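Pullulanase (Bacillus acidopullulyticus, PDB 2WAN) hydrolyses the alpha-1,6-glucosidic linkages of pullulan, and probably those at the branch points of starch-derived polysaccharides. Local coordinates at residues A[207-213]-A[227-233]; A[131-137]-A[266-272]; A[678-682]-A[717-721]; A[632-636]-A[673-677]; A[115-119]-A[576-580]. All coordinates share one frame; numbering follows the deposited sequence. Where two conformers were deposited one is given.

Contact 1: A[207-213]-A[227-233]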
# COMPACT_ATOMS: atom_id res chain seq x y z
N ALA A 207 -45.56 -20.44 -11.76
CA ALA A 207 -46.29 -20.75 -12.99
C ALA A 207 -46.36 -19.54 -13.93
O ALA A 207 -46.42 -18.40 -13.47
CB ALA A 207 -47.70 -21.23 -12.66
N GLY A 208 -46.34 -19.80 -15.23
CA GLY A 208 -46.51 -18.75 -16.23
C GLY A 208 -45.62 -18.88 -17.45
O GLY A 208 -44.83 -19.82 -17.57
N THR A 209 -45.74 -17.91 -18.37
CA THR A 209 -44.95 -17.88 -19.60
C THR A 209 -43.81 -16.87 -19.47
O THR A 209 -44.02 -15.76 -18.98
CB THR A 209 -45.83 -17.52 -20.83
OG1 THR A 209 -46.48 -16.27 -20.60
CG2 THR A 209 -46.88 -18.59 -21.07
N TYR A 210 -42.62 -17.28 -19.90
CA TYR A 210 -41.41 -16.45 -19.76
C TYR A 210 -40.62 -16.40 -21.06
O TYR A 210 -40.86 -17.19 -21.97
CB TYR A 210 -40.50 -17.02 -18.68
CG TYR A 210 -41.11 -17.08 -17.29
CD1 TYR A 210 -41.00 -15.99 -16.42
CD2 TYR A 210 -41.77 -18.22 -16.84
CE1 TYR A 210 -41.55 -16.04 -15.14
CE2 TYR A 210 -42.32 -18.28 -15.57
CZ TYR A 210 -42.21 -17.19 -14.72
OH TYR A 210 -42.75 -17.25 -13.46
N GLN A 211 -39.69 -15.46 -21.14
CA GLN A 211 -38.72 -15.44 -22.23
C GLN A 211 -37.32 -15.27 -21.68
O GLN A 211 -37.11 -14.54 -20.72
CB GLN A 211 -39.02 -14.31 -23.21
CG GLN A 211 -40.03 -14.65 -24.27
CD GLN A 211 -40.08 -13.61 -25.35
OE1 GLN A 211 -40.73 -13.78 -26.38
NE2 GLN A 211 -39.38 -12.51 -25.14
N TYR A 212 -36.35 -15.94 -22.30
CA TYR A 212 -34.97 -15.78 -21.88
C TYR A 212 -33.93 -15.95 -23.00
O TYR A 212 -34.22 -16.47 -24.09
CB TYR A 212 -34.65 -16.73 -20.72
CG TYR A 212 -34.43 -18.15 -21.17
CD1 TYR A 212 -33.15 -18.60 -21.50
CD2 TYR A 212 -35.50 -19.04 -21.28
CE1 TYR A 212 -32.93 -19.91 -21.92
CE2 TYR A 212 -35.29 -20.36 -21.70
CZ TYR A 212 -34.00 -20.78 -22.02
OH TYR A 212 -33.77 -22.07 -22.44
N LYS A 213 -32.72 -15.49 -22.68
CA LYS A 213 -31.51 -15.71 -23.45
C LYS A 213 -30.34 -15.90 -22.47
O LYS A 213 -30.52 -15.80 -21.24
CB LYS A 213 -31.19 -14.51 -24.36
CG LYS A 213 -32.25 -14.18 -25.40
CD LYS A 213 -31.65 -13.30 -26.49
CE LYS A 213 -30.92 -14.17 -27.51
NZ LYS A 213 -30.29 -13.38 -28.59
N ASN A 227 -32.58 -16.14 -31.16
CA ASN A 227 -33.82 -15.47 -30.77
C ASN A 227 -34.11 -15.67 -29.29
O ASN A 227 -33.49 -16.51 -28.63
CB ASN A 227 -34.99 -16.01 -31.60
CG ASN A 227 -34.80 -15.80 -33.11
OD1 ASN A 227 -34.40 -14.72 -33.56
ND2 ASN A 227 -35.10 -16.83 -33.89
N ASN A 228 -35.07 -14.90 -28.76
CA ASN A 228 -35.58 -15.13 -27.41
C ASN A 228 -36.19 -16.53 -27.31
O ASN A 228 -36.86 -17.00 -28.25
CB ASN A 228 -36.63 -14.08 -27.02
CG ASN A 228 -36.10 -12.65 -27.06
OD1 ASN A 228 -36.84 -11.71 -27.38
ND2 ASN A 228 -34.83 -12.48 -26.75
N VAL A 229 -35.97 -17.21 -26.18
CA VAL A 229 -36.52 -18.54 -25.96
C VAL A 229 -37.78 -18.47 -25.10
O VAL A 229 -37.77 -17.84 -24.03
CB VAL A 229 -35.49 -19.51 -25.30
CG1 VAL A 229 -36.10 -20.90 -25.11
CG2 VAL A 229 -34.23 -19.62 -26.14
N SER A 230 -38.86 -19.10 -25.56
CA SER A 230 -40.12 -19.20 -24.80
C SER A 230 -40.09 -20.35 -23.81
O SER A 230 -39.68 -21.46 -24.14
CB SER A 230 -41.31 -19.38 -25.74
OG SER A 230 -41.44 -18.27 -26.61
N LEU A 231 -40.54 -20.06 -22.59
CA LEU A 231 -40.59 -21.02 -21.49
C LEU A 231 -41.92 -20.90 -20.74
O LEU A 231 -42.21 -19.86 -20.14
CB LEU A 231 -39.41 -20.79 -20.52
CG LEU A 231 -39.36 -21.53 -19.18
CD1 LEU A 231 -38.97 -22.98 -19.37
CD2 LEU A 231 -38.39 -20.85 -18.23
N THR A 232 -42.72 -21.96 -20.77
CA THR A 232 -43.94 -22.01 -19.97
C THR A 232 -43.74 -22.92 -18.76
O THR A 232 -43.33 -24.07 -18.89
CB THR A 232 -45.18 -22.45 -20.80
OG1 THR A 232 -44.92 -23.72 -21.40
CG2 THR A 232 -45.47 -21.46 -21.90
N VAL A 233 -44.01 -22.36 -17.58
CA VAL A 233 -43.90 -23.08 -16.31
C VAL A 233 -45.31 -23.50 -15.88
O VAL A 233 -46.18 -22.65 -15.69
CB VAL A 233 -43.22 -22.21 -15.22
CG1 VAL A 233 -43.22 -22.91 -13.87
CG2 VAL A 233 -41.80 -21.86 -15.63
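Y212 lays its ring against V229, whose CB sits over one ring face, 3.9 Å from the ring centroid, in a CH-pi contact. With CG between the backbone N and the carbonyl carbon (chi1 78°), the ring stays beside V229 and brings CE2 to 3.5 Å from V229 CG1. Y210 and V233 meet on the same sheet face, with Y210 CE2 3.6 Å from V233 CG2, so broad rings and branched aliphatic groups share the buried side. On the other face T209 and T232 bring their methyls together, and the CG2 to CG2 distance of 3.3 Å is tighter than usual. K213 passes across N228 at a slant, its CD 3.3 Å from N228 ND2. Its chain then bends (chi3 82°), taking NZ to S223 OG and P225 O. G208, at phi 140°, has the backbone shape that calls for glycine. Six backbone hydrogen bonds join the strands as an antiparallel hairpin within the pullulanase X25 domain. Strand 208-216 is central in its sheet, with 166-170 on its other side. L205 of strand 198-205 packs against Y210, L231 and V233, while strand 250-253 meets Y212, whose OH bonds to D253.

Contact 2: A[131-137]-A[266-272]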
# COMPACT_ATOMS: atom_id res chain seq x y z
N MET A 131 -1.22 -18.42 -31.68
CA MET A 131 -2.47 -18.35 -32.45
C MET A 131 -3.47 -19.39 -31.93
O MET A 131 -3.05 -20.42 -31.39
CB MET A 131 -2.22 -18.50 -33.96
CG MET A 131 -1.41 -19.72 -34.37
SD MET A 131 -1.22 -19.84 -36.17
CE MET A 131 -0.09 -18.49 -36.52
N PRO A 132 -4.78 -19.13 -32.08
CA PRO A 132 -5.75 -20.01 -31.44
C PRO A 132 -5.82 -21.38 -32.08
O PRO A 132 -5.40 -21.55 -33.22
CB PRO A 132 -7.09 -19.27 -31.64
CG PRO A 132 -6.74 -17.92 -32.17
CD PRO A 132 -5.44 -18.07 -32.87
N MET A 133 -6.33 -22.35 -31.33
CA MET A 133 -6.58 -23.70 -31.84
C MET A 133 -7.99 -24.15 -31.47
O MET A 133 -8.57 -23.62 -30.53
CB MET A 133 -5.54 -24.70 -31.29
CG MET A 133 -5.60 -24.93 -29.78
SD MET A 133 -5.08 -26.57 -29.25
CE MET A 133 -3.68 -26.87 -30.33
N THR A 134 -8.51 -25.12 -32.21
CA THR A 134 -9.76 -25.77 -31.83
C THR A 134 -9.37 -27.05 -31.09
O THR A 134 -8.65 -27.88 -31.64
CB THR A 134 -10.66 -26.09 -33.06
OG1 THR A 134 -10.86 -24.91 -33.83
CG2 THR A 134 -12.01 -26.65 -32.61
N LEU A 135 -9.85 -27.19 -29.86
CA LEU A 135 -9.52 -28.35 -29.04
C LEU A 135 -10.21 -29.63 -29.50
O LEU A 135 -11.35 -29.59 -29.99
CB LEU A 135 -9.83 -28.08 -27.55
CG LEU A 135 -9.19 -26.85 -26.89
CD1 LEU A 135 -9.69 -26.69 -25.47
CD2 LEU A 135 -7.67 -26.91 -26.92
N ALA A 136 -9.51 -30.75 -29.34
CA ALA A 136 -10.03 -32.07 -29.64
C ALA A 136 -10.21 -32.84 -28.33
O ALA A 136 -10.26 -32.23 -27.26
CB ALA A 136 -9.07 -32.81 -30.57
N ASP A 137 -10.30 -34.17 -28.41
CA ASP A 137 -10.44 -35.03 -27.24
C ASP A 137 -9.17 -35.07 -26.39
O ASP A 137 -8.08 -34.78 -26.89
CB ASP A 137 -10.79 -36.47 -27.66
CG ASP A 137 -12.08 -36.56 -28.45
OD1 ASP A 137 -12.17 -35.93 -29.53
OD2 ASP A 137 -13.01 -37.27 -27.99
N SER A 266 -14.13 -30.78 -23.82
CA SER A 266 -13.97 -29.42 -24.34
C SER A 266 -13.68 -29.36 -25.84
O SER A 266 -13.42 -28.29 -26.40
CB SER A 266 -12.94 -28.62 -23.52
OG SER A 266 -13.53 -28.20 -22.31
N ALA A 267 -13.75 -30.52 -26.50
CA ALA A 267 -13.63 -30.58 -27.95
C ALA A 267 -14.57 -29.56 -28.61
O ALA A 267 -15.74 -29.47 -28.24
CB ALA A 267 -13.93 -31.99 -28.44
N GLY A 268 -14.05 -28.80 -29.57
CA GLY A 268 -14.83 -27.75 -30.22
C GLY A 268 -14.48 -26.33 -29.77
O GLY A 268 -14.47 -25.41 -30.60
N VAL A 269 -14.19 -26.15 -28.48
CA VAL A 269 -13.80 -24.84 -27.94
C VAL A 269 -12.57 -24.29 -28.66
O VAL A 269 -11.58 -25.00 -28.85
CB VAL A 269 -13.54 -24.90 -26.40
CG1 VAL A 269 -13.15 -23.53 -25.84
CG2 VAL A 269 -14.76 -25.44 -25.65
N GLN A 270 -12.64 -23.03 -29.08
CA GLN A 270 -11.51 -22.36 -29.72
C GLN A 270 -10.84 -21.46 -28.68
O GLN A 270 -11.52 -20.75 -27.93
CB GLN A 270 -11.96 -21.55 -30.94
CG GLN A 270 -12.67 -22.40 -32.00
CD GLN A 270 -13.29 -21.57 -33.11
OE1 GLN A 270 -12.61 -20.80 -33.79
NE2 GLN A 270 -14.60 -21.74 -33.31
N THR A 271 -9.51 -21.51 -28.64
CA THR A 271 -8.75 -20.82 -27.58
C THR A 271 -7.26 -20.67 -27.90
O THR A 271 -6.68 -21.49 -28.63
CB THR A 271 -8.94 -21.51 -26.20
OG1 THR A 271 -8.32 -20.73 -25.16
CG2 THR A 271 -8.36 -22.94 -26.18
N ASN A 272 -6.64 -19.62 -27.34
CA ASN A 272 -5.20 -19.43 -27.44
C ASN A 272 -4.55 -19.55 -26.05
O ASN A 272 -3.39 -19.19 -25.87
CB ASN A 272 -4.86 -18.09 -28.10
CG ASN A 272 -5.31 -16.89 -27.28
OD1 ASN A 272 -5.97 -17.02 -26.25
ND2 ASN A 272 -4.95 -15.70 -27.75
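L135 overlaps T271: its CD1 lies 4.0 Å from T271 CG2, and CG and CD2 are scarcely farther from the same methyl. T271 belongs to a short antiparallel ladder of strands 132-134 and 270-271, in which it forms the hydrogen-bonded pair with M133, and L135 follows directly after the first strand. A leucine suits this buried place because its branched end can spread over the methyl of T271 and also approach V269. T271 divides its side chain between two tasks. OG1 stands anti to the backbone N (chi1 -173°) and bonds to S160 OG and L273 O, while CG2 is left facing L135. T134 and Q270, by contrast, lie side by side on the exposed face and point the same way, with T134 OG1 3.6 Å from Q270 CG. Both can keep polar groups near solvent there. The T134 methyl, CG2, turns instead to G268 O at 3.4 Å.

Beyond the ladder the second segment folds into a type II beta turn from S266 to V269. G268 occupies its third position at phi 104°, which glycine adopts without strain. At the far end both strands turn a corner, at M131 and N272, and pairing resumes between strands 124-129 and 273-278 of the seven-stranded sheet, starting with a backbone bond between N272 and L129. L135 fastens the turn through its own backbone: its N donates to V269 O at 3.0 Å, and its O accepts from G268 N at 2.8 Å.

Contact 3: A[678-682]-A[717-721]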
# COMPACT_ATOMS: atom_id res chain seq x y z
N VAL A 678 -6.19 4.59 5.92
CA VAL A 678 -5.93 4.95 4.52
C VAL A 678 -5.89 6.46 4.35
O VAL A 678 -6.66 7.17 4.98
CB VAL A 678 -6.97 4.32 3.54
CG1 VAL A 678 -6.85 2.81 3.55
CG2 VAL A 678 -8.42 4.76 3.90
N PHE A 679 -4.99 6.94 3.50
CA PHE A 679 -4.95 8.35 3.17
C PHE A 679 -6.28 8.75 2.55
O PHE A 679 -6.80 8.08 1.65
CB PHE A 679 -3.81 8.64 2.19
CG PHE A 679 -2.49 8.75 2.85
CD1 PHE A 679 -2.16 9.92 3.56
CD2 PHE A 679 -1.58 7.70 2.81
CE1 PHE A 679 -0.91 10.05 4.22
CE2 PHE A 679 -0.34 7.82 3.46
CZ PHE A 679 -0.00 9.00 4.14
N ASN A 680 -6.82 9.85 3.06
CA ASN A 680 -8.15 10.29 2.70
C ASN A 680 -8.11 11.32 1.58
O ASN A 680 -8.06 12.52 1.82
CB ASN A 680 -8.88 10.82 3.95
CG ASN A 680 -10.33 11.17 3.68
OD1 ASN A 680 -10.76 11.21 2.53
ND2 ASN A 680 -11.09 11.46 4.75
N ASP A 681 -8.10 10.85 0.34
CA ASP A 681 -8.12 11.78 -0.78
C ASP A 681 -9.46 12.51 -0.93
O ASP A 681 -9.50 13.55 -1.62
CB ASP A 681 -7.63 11.13 -2.09
CG ASP A 681 -8.42 9.88 -2.50
OD1 ASP A 681 -9.00 9.19 -1.64
OD2 ASP A 681 -8.42 9.59 -3.71
N ASN A 682 -10.52 12.02 -0.29
CA ASN A 682 -11.80 12.75 -0.33
C ASN A 682 -11.72 14.10 0.41
O ASN A 682 -12.12 15.14 -0.13
CB ASN A 682 -12.97 11.93 0.23
CG ASN A 682 -13.32 10.72 -0.63
OD1 ASN A 682 -12.86 10.59 -1.77
ND2 ASN A 682 -14.16 9.84 -0.08
N SER A 717 -14.83 10.38 8.79
CA SER A 717 -15.21 9.57 7.63
C SER A 717 -16.11 8.36 7.91
O SER A 717 -16.25 7.49 7.05
CB SER A 717 -13.95 9.15 6.86
OG SER A 717 -13.32 10.32 6.35
N ILE A 718 -16.72 8.34 9.09
CA ILE A 718 -17.50 7.18 9.57
C ILE A 718 -18.80 6.95 8.78
O ILE A 718 -19.42 5.89 8.89
CB ILE A 718 -17.81 7.29 11.07
CG1 ILE A 718 -18.62 8.55 11.38
CG2 ILE A 718 -16.48 7.22 11.91
CD1 ILE A 718 -19.07 8.67 12.86
N GLN A 719 -19.20 7.94 7.97
CA GLN A 719 -20.35 7.78 7.08
C GLN A 719 -19.92 7.76 5.62
O GLN A 719 -20.75 7.79 4.73
CB GLN A 719 -21.38 8.90 7.30
CG GLN A 719 -22.02 8.86 8.66
CD GLN A 719 -23.04 9.97 8.86
OE1 GLN A 719 -23.54 10.16 9.96
NE2 GLN A 719 -23.34 10.70 7.80
N ASP A 720 -18.61 7.69 5.39
CA ASP A 720 -18.06 7.76 4.04
C ASP A 720 -17.39 6.40 3.75
O ASP A 720 -17.89 5.64 2.91
CB ASP A 720 -17.11 8.97 3.93
CG ASP A 720 -16.50 9.16 2.54
OD1 ASP A 720 -16.86 8.42 1.59
OD2 ASP A 720 -15.66 10.08 2.39
N PHE A 721 -16.30 6.08 4.45
CA PHE A 721 -15.58 4.82 4.18
C PHE A 721 -14.92 4.15 5.38
O PHE A 721 -14.24 3.14 5.21
CB PHE A 721 -14.53 5.03 3.06
CG PHE A 721 -13.47 6.03 3.42
CD1 PHE A 721 -12.34 5.63 4.13
CD2 PHE A 721 -13.61 7.37 3.08
CE1 PHE A 721 -11.34 6.56 4.49
CE2 PHE A 721 -12.64 8.29 3.43
CZ PHE A 721 -11.50 7.88 4.15
O HOH W 1 -15.69 6.80 -0.31
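F721 pushes its ring end into the corner between V678 and N680, and this is the tightly packed side of the contact. V678 comes from the opposite direction and sets CG2 3.5 Å from F721 CE1. The amide of N680 stands almost perpendicular to the ring (89° between planes), with its CG at the ring edge, 3.5 Å from F721 CZ. S717 CB lies over one ring face. The ring is therefore held by an aliphatic branch and a flat amide, a setting that suits phenylalanine. Asparagine suits position 680 because it is the N-cap of helix 681-688: OD1 accepts from I683 N, while ND2 makes a weak bond to T728 OG1.

Toward solvent the contact becomes polar and less crowded. N682 ND2 donates to D720 OD2 at 2.9 Å, using the syn lone pair of that oxygen. The amide and carboxylate are nearly coplanar, 12° apart, and OD2 lies close to the amide plane, where the N-H of ND2 points. A water donates to D720 OD1 at 2.8 Å and accepts only a weak bond from N682 ND2. S717 O receives both D720 N and F721 N, tightening the loop that presents the two side chains. The contact joins the end of strand 677-679, as it passes into a capped helix, to the loop before the next parallel strand, 728-730, within one beta-alpha-beta unit of the (beta/alpha)8, or TIM, barrel.

Contact 4: A[632-636]-A[673-677]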
# COMPACT_ATOMS: atom_id res chain seq x y z
N MET A 632 -2.53 -7.29 4.57
CA MET A 632 -2.57 -6.19 5.55
C MET A 632 -3.17 -6.61 6.89
O MET A 632 -2.75 -6.15 7.95
CB MET A 632 -3.34 -4.98 5.00
CG MET A 632 -2.68 -4.26 3.82
SD MET A 632 -0.91 -3.94 4.03
CE MET A 632 -0.83 -3.17 5.63
N ALA A 633 -4.17 -7.49 6.84
CA ALA A 633 -4.73 -8.05 8.06
C ALA A 633 -3.64 -8.80 8.84
O ALA A 633 -3.55 -8.68 10.05
CB ALA A 633 -5.92 -8.97 7.73
N LYS A 634 -2.81 -9.56 8.12
CA LYS A 634 -1.75 -10.33 8.80
C LYS A 634 -0.65 -9.43 9.36
O LYS A 634 -0.15 -9.67 10.46
CB LYS A 634 -1.14 -11.38 7.88
CG LYS A 634 -2.04 -12.57 7.61
CD LYS A 634 -1.31 -13.57 6.73
CE LYS A 634 -2.08 -14.87 6.61
NZ LYS A 634 -1.34 -15.79 5.72
N ILE A 635 -0.26 -8.42 8.58
CA ILE A 635 0.70 -7.43 9.07
C ILE A 635 0.18 -6.79 10.35
O ILE A 635 0.89 -6.74 11.37
CB ILE A 635 1.00 -6.35 8.00
CG1 ILE A 635 1.84 -6.96 6.86
CG2 ILE A 635 1.70 -5.10 8.63
CD1 ILE A 635 2.00 -6.06 5.64
N SER A 636 -1.05 -6.30 10.31
CA SER A 636 -1.67 -5.65 11.47
C SER A 636 -1.71 -6.60 12.68
O SER A 636 -1.29 -6.25 13.78
CB SER A 636 -3.07 -5.14 11.12
OG SER A 636 -3.69 -4.57 12.25
N GLY A 673 -12.10 -2.37 10.01
CA GLY A 673 -11.89 -3.37 11.07
C GLY A 673 -10.53 -4.05 11.06
O GLY A 673 -10.28 -4.92 11.90
N LEU A 674 -9.64 -3.65 10.15
CA LEU A 674 -8.34 -4.34 10.03
C LEU A 674 -7.24 -3.80 10.94
O LEU A 674 -6.18 -4.43 11.08
CB LEU A 674 -7.84 -4.33 8.59
CG LEU A 674 -8.71 -5.05 7.56
CD1 LEU A 674 -7.95 -5.14 6.22
CD2 LEU A 674 -9.16 -6.43 8.06
N GLY A 675 -7.48 -2.64 11.55
CA GLY A 675 -6.46 -2.01 12.42
C GLY A 675 -5.43 -1.22 11.63
O GLY A 675 -4.29 -1.03 12.06
N ILE A 676 -5.86 -0.74 10.46
CA ILE A 676 -5.02 0.06 9.57
C ILE A 676 -5.82 1.24 9.01
O ILE A 676 -7.05 1.21 8.96
CB ILE A 676 -4.47 -0.77 8.37
CG1 ILE A 676 -5.57 -1.04 7.32
CG2 ILE A 676 -3.73 -2.07 8.86
CD1 ILE A 676 -5.12 -1.87 6.08
N GLY A 677 -5.10 2.28 8.60
CA GLY A 677 -5.71 3.49 8.03
C GLY A 677 -5.38 3.75 6.58
O GLY A 677 -4.43 3.18 6.03
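Helix 629-642 of the TIM barrel, which links strands 618-621 and 647-650, here touches the loop that leads into strand 677-679. M632 and I676 carry the buried part, their side chains crossing at about a right angle. I676 CD1 reaches M632 CB at 3.7 Å. The isoleucine places CG1 between its backbone N and carbonyl carbon (chi1 75°), and the extended chi2 then sends CD1 out toward the helix. Its other branch, CG2, rests 3.9 Å from S636 CB. One beta-branched residue can thus fill the space beside two successive turns of helix, and it also packs on L648 of strand 647-650.

Nearer the surface, A633 offers only a methyl, and L674 CD2 meets its CB at 4.1 Å. The small alanine suits the close approach of loop and helix at this point. The buried S636 adds a polar link: OG stands anti to its backbone N (chi1 177°) and donates to L674 O at 2.8 Å, although the placement of that hydroxyl is less certain. G675 has a positive phi of 83°, a backbone shape that favours glycine and lets the chain turn between L674 and I676. G675 O also receives a weak bond from H640 NE2. Packing of this sort, between an outer helix and the loop entering a strand, belongs to the helical layer that surrounds the parallel strands of a (beta/alpha)8 barrel.

Contact 5: A[115-119]-A[576-580]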
# COMPACT_ATOMS: atom_id res chain seq x y z
N SER A 115 3.89 -19.72 -26.58
CA SER A 115 4.67 -18.51 -26.27
C SER A 115 5.03 -18.36 -24.78
O SER A 115 5.92 -17.58 -24.43
CB SER A 115 3.99 -17.25 -26.81
OG SER A 115 2.72 -17.06 -26.21
N ASN A 116 4.32 -19.09 -23.92
CA ASN A 116 4.57 -19.11 -22.47
C ASN A 116 3.89 -20.32 -21.84
O ASN A 116 2.85 -20.77 -22.33
CB ASN A 116 4.04 -17.84 -21.78
CG ASN A 116 4.61 -17.65 -20.38
OD1 ASN A 116 5.76 -17.23 -20.22
ND2 ASN A 116 3.82 -17.96 -19.36
N ALA A 117 4.47 -20.83 -20.76
CA ALA A 117 3.85 -21.92 -20.00
C ALA A 117 4.24 -21.88 -18.52
O ALA A 117 5.42 -21.72 -18.18
CB ALA A 117 4.20 -23.28 -20.60
N TYR A 118 3.23 -22.04 -17.67
CA TYR A 118 3.40 -22.01 -16.22
C TYR A 118 2.89 -23.30 -15.59
O TYR A 118 1.83 -23.79 -15.96
CB TYR A 118 2.62 -20.84 -15.59
CG TYR A 118 3.21 -19.47 -15.79
CD1 TYR A 118 4.58 -19.22 -15.61
CD2 TYR A 118 2.38 -18.38 -16.09
CE1 TYR A 118 5.11 -17.96 -15.76
CE2 TYR A 118 2.89 -17.11 -16.23
CZ TYR A 118 4.27 -16.89 -16.06
OH TYR A 118 4.81 -15.64 -16.20
N LEU A 119 3.64 -23.82 -14.63
CA LEU A 119 3.17 -24.90 -13.80
C LEU A 119 2.48 -24.26 -12.60
O LEU A 119 3.14 -23.77 -11.66
CB LEU A 119 4.35 -25.80 -13.38
CG LEU A 119 4.06 -27.11 -12.64
CD1 LEU A 119 3.21 -28.09 -13.51
CD2 LEU A 119 5.37 -27.78 -12.20
N THR A 576 2.51 -11.87 -12.55
CA THR A 576 2.58 -12.01 -14.00
C THR A 576 1.19 -12.39 -14.52
O THR A 576 0.37 -12.93 -13.76
CB THR A 576 3.60 -13.08 -14.44
OG1 THR A 576 3.25 -14.34 -13.87
CG2 THR A 576 5.02 -12.70 -14.01
N ASP A 577 0.92 -12.09 -15.79
CA ASP A 577 -0.35 -12.44 -16.41
C ASP A 577 -0.25 -13.77 -17.14
O ASP A 577 0.76 -14.46 -17.07
CB ASP A 577 -0.86 -11.31 -17.33
CG ASP A 577 0.10 -10.97 -18.46
OD1 ASP A 577 0.88 -11.84 -18.91
OD2 ASP A 577 0.07 -9.81 -18.92
N SER A 578 -1.31 -14.14 -17.86
CA SER A 578 -1.36 -15.44 -18.51
C SER A 578 -0.50 -15.53 -19.77
O SER A 578 -0.24 -16.64 -20.27
CB SER A 578 -2.81 -15.86 -18.76
OG SER A 578 -3.45 -16.09 -17.52
N ASN A 579 -0.06 -14.37 -20.26
CA ASN A 579 0.91 -14.28 -21.35
C ASN A 579 2.35 -14.45 -20.87
O ASN A 579 3.27 -14.60 -21.67
CB ASN A 579 0.80 -12.95 -22.10
CG ASN A 579 -0.54 -12.79 -22.81
OD1 ASN A 579 -1.14 -13.77 -23.26
ND2 ASN A 579 -1.01 -11.56 -22.90
N GLY A 580 2.54 -14.40 -19.55
CA GLY A 580 3.87 -14.49 -18.96
C GLY A 580 4.59 -13.16 -18.79
O GLY A 580 5.81 -13.12 -18.60
O HOH W 2 2.82 -15.35 -24.22
O HOH W 3 1.22 -18.96 -19.82
O HOH W 4 7.25 -15.38 -18.69
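T576 opens the second segment by setting OG1 3.1 Å from Y118 OH. OG1 also bonds to R303 NH1, and the phenol has Q571 OE1 as a further partner. A glycerol, probably from the crystallisation liquor, is bonded to T576 N. D577 follows with its carbonyl O in the plane of the Y118 ring, at the edge, 3.5 Å from CE2. D577 also begins a type I beta turn that ends at G580, and its OD1 accepts from N581 N. This turn, in a loop of the alpha-amylase catalytic domain, meets the side chains of strand 114-121, which pairs with 124-129 and 295-302 in the mixed sheet. S578 joins through a water that bridges its O to N116 ND2. N579 brings its O to 3.3 Å from N116 CB, while its OD1 takes K128 NZ as partner. G580 completes the turn at phi 89°, a shape suited to glycine, and its bare CA fits 3.1 Å from Y118 OH. G580 CA also lies 3.5 Å from N116 CG, and G580 O shares a water with the OD1 of N116, whose CG stands anti to its backbone N (chi1 -164°) and whose ND2 lies over the centre of the Y118 ring.

Overall arrangement
Along the chain, contact 1 is nested inside the loop closed by contact 2, which in turn lies inside that closed by contact 5; contacts 4 and 3 then follow in series. Contacts 2 and 5 are neighbours, their centres 18 Å apart: strands 124-129 and 273-278 continue contact 2, and 124-129 also pairs with the strand 114-121 of contact 5. Contact 5 ties this sheet to the catalytic domain. Contact 1, in the X25 domain, lies farther out, 32 Å from contact 2 between centres. Contacts 3 and 4 share the TIM barrel, their centres 16 Å apart and their segments adjoining in sequence at strand 677-679. One chain thus carries several beta domains beside a single catalytic barrel.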